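Local coordinates for hypothetical protein PA1234 (Pseudomonas aeruginosa, PDB 1Z6N), which is of unknown function but belongs to the thioredoxin family and binds a metal ion, and may act in thiol-disulfide chemistry, at residues A[41-52]-A[152-163]. Residues are numbered along the deposited sequence; the frame is centred on the assembly and turned at random.
Sequences LPSALTERLQRI and EHAIGDVLAIIE
The guanidinium of Arg48 meets Glu163 at its edge, the carboxylate plane turned 32° from its own, and Ala160 CA lies in plane at the same group; the Arg51 guanidinium has one face over its own helix, at Arg48 CA and Glu47 O. These charged groups border a pair of helical segments, 43-50 and 152-163, whose axes run 40° apart in a thioredoxin-family alpha-beta-alpha sandwich, where helix 67-82 and the sheet cover the inner side. Arg48 grips Glu163 side-on. Arg48 NE gives a nearly straight bond (164°) to the syn lone pair of Glu163 OE2. Its NH1 reaches Glu163 OE1 at 3.0 Å. A long side chain bent at chi3 suits this place, since its guanidinium can lie beside the small Gly156 and Ala160, with Leu159 CB near it. Arg51 joins the network through Glu47, its contact with Glu163 being long. On the buried side, Leu45 is a knob among Glu152, Ile155, Gly156 and Leu159, its branches divided: CD1 rests on Glu152 CB, while CD2 meets Leu159 CD1 at 3.7 Å. Leu49 crosses Leu159 at about a right angle, and Leu41 meets Ile155 tip to tip, branched aliphatic side chains that pack without needing polar partners. Beyond them Ile52 CD1 touches Ile162 CG2. A water bridges the helices, donating to Arg48 O at 2.7 Å and to Glu163 OE2.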
ATOM      1  N   LEU A  41     -11.121  11.848   4.257  1.00 21.87           N
ATOM      2  CA  LEU A  41     -10.735  10.985   5.379  1.00 21.64           C
ATOM      3  C   LEU A  41     -11.377  11.430   6.693  1.00 21.65           C
ATOM      4  O   LEU A  41     -11.584  12.627   6.900  1.00 21.87           O
ATOM      5  CB  LEU A  41      -9.214  10.963   5.553  1.00 21.66           C
ATOM      6  CG  LEU A  41      -8.322  10.431   4.425  1.00 21.30           C
ATOM      7  CD1 LEU A  41      -6.858  10.513   4.848  1.00 20.99           C
ATOM      8  CD2 LEU A  41      -8.696   9.003   4.022  1.00 21.34           C
ATOM      9  N   PRO A  42     -11.687  10.471   7.590  1.00 21.60           N
ATOM     10  CA  PRO A  42     -12.160  10.867   8.926  1.00 21.44           C
ATOM     11  C   PRO A  42     -11.103  11.705   9.643  1.00 21.20           C
ATOM     12  O   PRO A  42      -9.905  11.443   9.500  1.00 21.06           O
ATOM     13  CB  PRO A  42     -12.350   9.528   9.646  1.00 21.75           C
ATOM     14  CG  PRO A  42     -12.512   8.525   8.557  1.00 22.04           C
ATOM     15  CD  PRO A  42     -11.637   9.006   7.437  1.00 21.59           C
ATOM     16  N   SER A  43     -11.548  12.697  10.406  1.00 20.72           N
ATOM     17  CA  SER A  43     -10.657  13.684  11.019  1.00 20.36           C
ATOM     18  C   SER A  43      -9.555  13.066  11.883  1.00 19.86           C
ATOM     19  O   SER A  43      -8.452  13.609  11.965  1.00 19.84           O
ATOM     20  CB  SER A  43     -11.469  14.673  11.853  1.00 20.46           C
ATOM     21  OG  SER A  43     -12.231  13.978  12.817  1.00 21.76           O
ATOM     22  N   ALA A  44      -9.865  11.942  12.527  1.00 19.39           N
ATOM     23  CA  ALA A  44      -8.900  11.224  13.353  1.00 19.17           C
ATOM     24  C   ALA A  44      -7.759  10.678  12.499  1.00 19.10           C
ATOM     25  O   ALA A  44      -6.619  10.628  12.951  1.00 19.01           O
ATOM     26  CB  ALA A  44      -9.579  10.094  14.109  1.00 19.04           C
ATOM     27  N   LEU A  45      -8.077  10.283  11.265  1.00 19.02           N
ATOM     28  CA  LEU A  45      -7.086   9.725  10.339  1.00 19.10           C
ATOM     29  C   LEU A  45      -6.162  10.823   9.805  1.00 19.18           C
ATOM     30  O   LEU A  45      -4.941  10.656   9.767  1.00 18.78           O
ATOM     31  CB  LEU A  45      -7.790   9.017   9.178  1.00 19.10           C
ATOM     32  CG  LEU A  45      -7.345   7.604   8.761  1.00 19.77           C
ATOM     33  CD1 LEU A  45      -7.674   7.358   7.311  1.00 19.93           C
ATOM     34  CD2 LEU A  45      -5.867   7.317   9.055  1.00 20.23           C
ATOM     35  N   THR A  46      -6.763  11.937   9.388  1.00 19.44           N
ATOM     36  CA  THR A  46      -6.045  13.144   8.957  1.00 19.92           C
ATOM     37  C   THR A  46      -5.049  13.600  10.028  1.00 20.31           C
ATOM     38  O   THR A  46      -3.909  13.968   9.718  1.00 20.36           O
ATOM     39  CB  THR A  46      -7.052  14.283   8.630  1.00 20.25           C
ATOM     40  OG1 THR A  46      -7.743  13.965   7.415  1.00 20.47           O
ATOM     41  CG2 THR A  46      -6.358  15.644   8.479  1.00 20.01           C
ATOM     42  N   GLU A  47      -5.500  13.566  11.283  1.00 20.33           N
ATOM     43  CA  GLU A  47      -4.665  13.876  12.439  1.00 20.79           C
ATOM     44  C   GLU A  47      -3.455  12.946  12.541  1.00 20.02           C
ATOM     45  O   GLU A  47      -2.320  13.420  12.620  1.00 19.89           O
ATOM     46  CB  GLU A  47      -5.506  13.842  13.730  1.00 21.08           C
ATOM     47  CG  GLU A  47      -4.711  13.716  15.030  1.00 23.86           C
ATOM     48  CD  GLU A  47      -3.811  14.916  15.319  1.00 27.89           C
ATOM     49  OE1 GLU A  47      -2.787  14.730  16.018  1.00 29.43           O
ATOM     50  OE2 GLU A  47      -4.123  16.038  14.852  1.00 29.62           O
ATOM     51  N   ARG A  48      -3.715  11.636  12.528  1.00 19.59           N
ATOM     52  CA  ARG A  48      -2.677  10.598  12.596  1.00 18.80           C
ATOM     53  C   ARG A  48      -1.631  10.781  11.494  1.00 19.05           C
ATOM     54  O   ARG A  48      -0.431  10.642  11.726  1.00 18.63           O
ATOM     55  CB  ARG A  48      -3.310   9.201  12.493  1.00 18.93           C
ATOM     56  CG  ARG A  48      -4.024   8.693  13.751  1.00 18.15           C
ATOM     57  CD  ARG A  48      -4.848   7.414  13.469  1.00 18.19           C
ATOM     58  NE  ARG A  48      -4.035   6.195  13.354  1.00 16.36           N
ATOM     59  CZ  ARG A  48      -4.500   4.999  12.978  1.00 16.44           C
ATOM     60  NH1 ARG A  48      -3.684   3.951  12.908  1.00 16.11           N
ATOM     61  NH2 ARG A  48      -5.780   4.834  12.667  1.00 18.15           N
ATOM     62  N   LEU A  49      -2.108  11.094  10.292  1.00 19.12           N
ATOM     63  CA  LEU A  49      -1.260  11.317   9.129  1.00 19.54           C
ATOM     64  C   LEU A  49      -0.388  12.567   9.274  1.00 19.82           C
ATOM     65  O   LEU A  49       0.767  12.592   8.847  1.00 19.78           O
ATOM     66  CB  LEU A  49      -2.155  11.433   7.900  1.00 19.49           C
ATOM     67  CG  LEU A  49      -1.658  11.169   6.490  1.00 19.96           C
ATOM     68  CD1 LEU A  49      -1.009   9.796   6.353  1.00 19.29           C
ATOM     69  CD2 LEU A  49      -2.862  11.278   5.583  1.00 19.44           C
ATOM     70  N   GLN A  50      -0.950  13.603   9.893  1.00 20.47           N
ATOM     71  CA  GLN A  50      -0.248  14.860  10.124  1.00 21.31           C
ATOM     72  C   GLN A  50       0.918  14.697  11.116  1.00 21.26           C
ATOM     73  O   GLN A  50       1.925  15.403  11.013  1.00 20.97           O
ATOM     74  CB  GLN A  50      -1.252  15.902  10.636  1.00 21.30           C
ATOM     75  CG  GLN A  50      -0.862  17.354  10.419  1.00 22.65           C
ATOM     76  CD  GLN A  50      -2.001  18.315  10.753  1.00 22.83           C
ATOM     77  OE1 GLN A  50      -3.100  18.211  10.199  1.00 25.42           O
ATOM     78  NE2 GLN A  50      -1.738  19.259  11.655  1.00 23.86           N
ATOM     79  N   ARG A  51       0.785  13.753  12.050  1.00 21.54           N
ATOM     80  CA  ARG A  51       1.797  13.514  13.094  1.00 22.47           C
ATOM     81  C   ARG A  51       3.084  12.821  12.610  1.00 22.10           C
ATOM     82  O   ARG A  51       4.013  12.625  13.397  1.00 22.26           O
ATOM     83  CB  ARG A  51       1.206  12.700  14.258  1.00 22.25           C
ATOM     84  CG  ARG A  51       0.111  13.386  15.056  1.00 23.81           C
ATOM     85  CD  ARG A  51      -0.150  12.634  16.359  1.00 24.23           C
ATOM     86  NE  ARG A  51      -1.579  12.401  16.582  1.00 28.04           N
ATOM     87  CZ  ARG A  51      -2.183  11.216  16.461  1.00 28.92           C
ATOM     88  NH1 ARG A  51      -3.489  11.114  16.682  1.00 29.46           N
ATOM     89  NH2 ARG A  51      -1.485  10.130  16.134  1.00 29.13           N
ATOM     90  N   ILE A  52       3.141  12.439  11.336  1.00 21.80           N
ATOM     91  CA  ILE A  52       4.322  11.751  10.807  1.00 21.61           C
ATOM     92  C   ILE A  52       5.424  12.768  10.511  1.00 21.58           C
ATOM     93  O   ILE A  52       5.342  13.516   9.535  1.00 22.29           O
ATOM     94  CB  ILE A  52       3.985  10.903   9.538  1.00 21.52           C
ATOM     95  CG1 ILE A  52       2.768   9.985   9.767  1.00 21.13           C
ATOM     96  CG2 ILE A  52       5.211  10.114   9.042  1.00 21.32           C
ATOM     97  CD1 ILE A  52       2.885   8.968  10.902  1.00 22.22           C
ATOM     98  N   GLU A 152      -9.904   4.056   3.442  1.00  9.85           N
ATOM     99  CA  GLU A 152      -9.286   4.712   4.586  1.00 10.52           C
ATOM    100  C   GLU A 152      -8.565   3.692   5.492  1.00 10.37           C
ATOM    101  O   GLU A 152      -7.543   4.012   6.110  1.00 11.10           O
ATOM    102  CB  GLU A 152     -10.327   5.474   5.397  1.00 10.88           C
ATOM    103  CG  GLU A 152     -11.330   4.575   6.083  1.00 14.19           C
ATOM    104  CD  GLU A 152     -12.487   5.338   6.686  1.00 18.36           C
ATOM    105  OE1 GLU A 152     -13.045   6.227   6.000  1.00 19.93           O
ATOM    106  OE2 GLU A 152     -12.841   5.037   7.844  1.00 20.58           O
ATOM    107  N   HIS A 153      -9.102   2.472   5.546  1.00 10.19           N
ATOM    108  CA  HIS A 153      -8.551   1.419   6.416  1.00  9.73           C
ATOM    109  C   HIS A 153      -7.158   0.958   5.989  1.00  9.44           C
ATOM    110  O   HIS A 153      -6.347   0.562   6.850  1.00  9.17           O
ATOM    111  CB  HIS A 153      -9.489   0.208   6.485  1.00  9.97           C
ATOM    112  CG  HIS A 153     -10.868   0.534   6.963  1.00 10.41           C
ATOM    113  ND1 HIS A 153     -11.765   1.256   6.204  1.00 10.95           N
ATOM    114  CD2 HIS A 153     -11.513   0.220   8.111  1.00 10.88           C
ATOM    115  CE1 HIS A 153     -12.898   1.382   6.870  1.00 10.76           C
ATOM    116  NE2 HIS A 153     -12.775   0.758   8.029  1.00 11.37           N
ATOM    117  N   ALA A 154      -6.875   0.996   4.684  1.00  8.55           N
ATOM    118  CA  ALA A 154      -5.539   0.646   4.213  1.00  8.10           C
ATOM    119  C   ALA A 154      -4.539   1.651   4.792  1.00  8.19           C
ATOM    120  O   ALA A 154      -3.459   1.269   5.264  1.00  8.43           O
ATOM    121  CB  ALA A 154      -5.489   0.648   2.673  1.00  7.96           C
ATOM    122  N   ILE A 155      -4.920   2.927   4.779  1.00  8.08           N
ATOM    123  CA  ILE A 155      -4.094   3.990   5.341  1.00  8.06           C
ATOM    124  C   ILE A 155      -3.925   3.805   6.845  1.00  7.76           C
ATOM    125  O   ILE A 155      -2.803   3.887   7.363  1.00  8.34           O
ATOM    126  CB  ILE A 155      -4.675   5.390   5.037  1.00  7.93           C
ATOM    127  CG1 ILE A 155      -4.742   5.625   3.512  1.00  7.76           C
ATOM    128  CG2 ILE A 155      -3.844   6.474   5.715  1.00  8.77           C
ATOM    129  CD1 ILE A 155      -5.543   6.881   3.113  1.00  8.37           C
ATOM    130  N   GLY A 156      -5.040   3.555   7.540  1.00  7.38           N
ATOM    131  CA  GLY A 156      -5.027   3.339   9.000  1.00  7.40           C
ATOM    132  C   GLY A 156      -4.134   2.179   9.405  1.00  7.68           C
ATOM    133  O   GLY A 156      -3.387   2.281  10.382  1.00  7.90           O
ATOM    134  N   ASP A 157      -4.197   1.078   8.656  1.00  7.11           N
ATOM    135  CA  ASP A 157      -3.368  -0.085   8.983  1.00  6.93           C
ATOM    136  C   ASP A 157      -1.879   0.268   8.892  1.00  6.85           C
ATOM    137  O   ASP A 157      -1.078  -0.116   9.755  1.00  6.85           O
ATOM    138  CB  ASP A 157      -3.645  -1.267   8.050  1.00  7.26           C
ATOM    139  CG  ASP A 157      -4.961  -1.983   8.337  1.00  7.78           C
ATOM    140  OD1 ASP A 157      -5.785  -1.510   9.172  1.00  8.42           O
ATOM    141  OD2 ASP A 157      -5.155  -3.041   7.692  1.00  8.09           O
ATOM    142  N   VAL A 158      -1.491   0.964   7.821  1.00  7.31           N
ATOM    143  CA  VAL A 158      -0.081   1.336   7.645  1.00  8.45           C
ATOM    144  C   VAL A 158       0.341   2.338   8.720  1.00  9.01           C
ATOM    145  O   VAL A 158       1.435   2.223   9.282  1.00  8.97           O
ATOM    146  CB  VAL A 158       0.183   1.872   6.225  1.00  8.84           C
ATOM    147  CG1 VAL A 158       1.538   2.562   6.139  1.00  8.87           C
ATOM    148  CG2 VAL A 158       0.098   0.710   5.232  1.00  9.14           C
ATOM    149  N   LEU A 159      -0.529   3.299   9.032  1.00  9.20           N
ATOM    150  CA  LEU A 159      -0.210   4.253  10.096  1.00  9.74           C
ATOM    151  C   LEU A 159      -0.016   3.557  11.438  1.00 10.23           C
ATOM    152  O   LEU A 159       0.864   3.953  12.207  1.00 11.34           O
ATOM    153  CB  LEU A 159      -1.258   5.371  10.224  1.00 10.28           C
ATOM    154  CG  LEU A 159      -1.311   6.362   9.054  1.00 11.63           C
ATOM    155  CD1 LEU A 159      -2.204   7.550   9.363  1.00 11.94           C
ATOM    156  CD2 LEU A 159       0.080   6.831   8.583  1.00 15.92           C
ATOM    157  N   ALA A 160      -0.814   2.524  11.725  1.00 10.26           N
ATOM    158  CA  ALA A 160      -0.667   1.783  12.993  1.00 10.52           C
ATOM    159  C   ALA A 160       0.723   1.164  13.118  1.00 10.74           C
ATOM    160  O   ALA A 160       1.310   1.142  14.204  1.00 10.50           O
ATOM    161  CB  ALA A 160      -1.740   0.703  13.145  1.00 10.02           C
ATOM    162  N   ILE A 161       1.250   0.657  12.007  1.00 10.91           N
ATOM    163  CA  ILE A 161       2.612   0.120  12.011  1.00 12.19           C
ATOM    164  C   ILE A 161       3.618   1.206  12.368  1.00 13.28           C
ATOM    165  O   ILE A 161       4.455   1.005  13.261  1.00 13.85           O
ATOM    166  CB  ILE A 161       2.979  -0.531  10.661  1.00 12.03           C
ATOM    167  CG1 ILE A 161       2.168  -1.808  10.462  1.00 13.21           C
ATOM    168  CG2 ILE A 161       4.492  -0.814  10.582  1.00 12.00           C
ATOM    169  CD1 ILE A 161       2.057  -2.233   9.006  1.00 12.12           C
ATOM    170  N   ILE A 162       3.536   2.347  11.685  1.00 14.82           N
ATOM    171  CA  ILE A 162       4.407   3.494  11.963  1.00 16.18           C
ATOM    172  C   ILE A 162       4.277   3.964  13.421  1.00 17.27           C
ATOM    173  O   ILE A 162       5.285   4.216  14.088  1.00 17.62           O
ATOM    174  CB  ILE A 162       4.138   4.658  10.985  1.00 15.90           C
ATOM    175  CG1 ILE A 162       4.486   4.240   9.546  1.00 15.48           C
ATOM    176  CG2 ILE A 162       4.926   5.902  11.391  1.00 17.26           C
ATOM    177  CD1 ILE A 162       3.990   5.199   8.479  1.00 15.80           C
ATOM    178  N   GLU A 163       3.042   4.045  13.915  1.00 18.04           N
ATOM    179  CA  GLU A 163       2.753   4.491  15.288  1.00 19.34           C
ATOM    180  C   GLU A 163       3.219   3.508  16.359  1.00 20.40           C
ATOM    181  O   GLU A 163       3.657   3.917  17.448  1.00 20.57           O
ATOM    182  CB  GLU A 163       1.253   4.739  15.440  1.00 19.04           C
ATOM    183  CG  GLU A 163       0.764   5.944  14.673  1.00 18.72           C
ATOM    184  CD  GLU A 163      -0.721   5.887  14.328  1.00 17.82           C
ATOM    185  OE1 GLU A 163      -1.378   4.845  14.537  1.00 18.25           O
ATOM    186  OE2 GLU A 163      -1.236   6.899  13.829  1.00 19.44           O
TER
HETATM  187  O   HOH W   1       0.149   8.981  13.778  1.00 32.83           O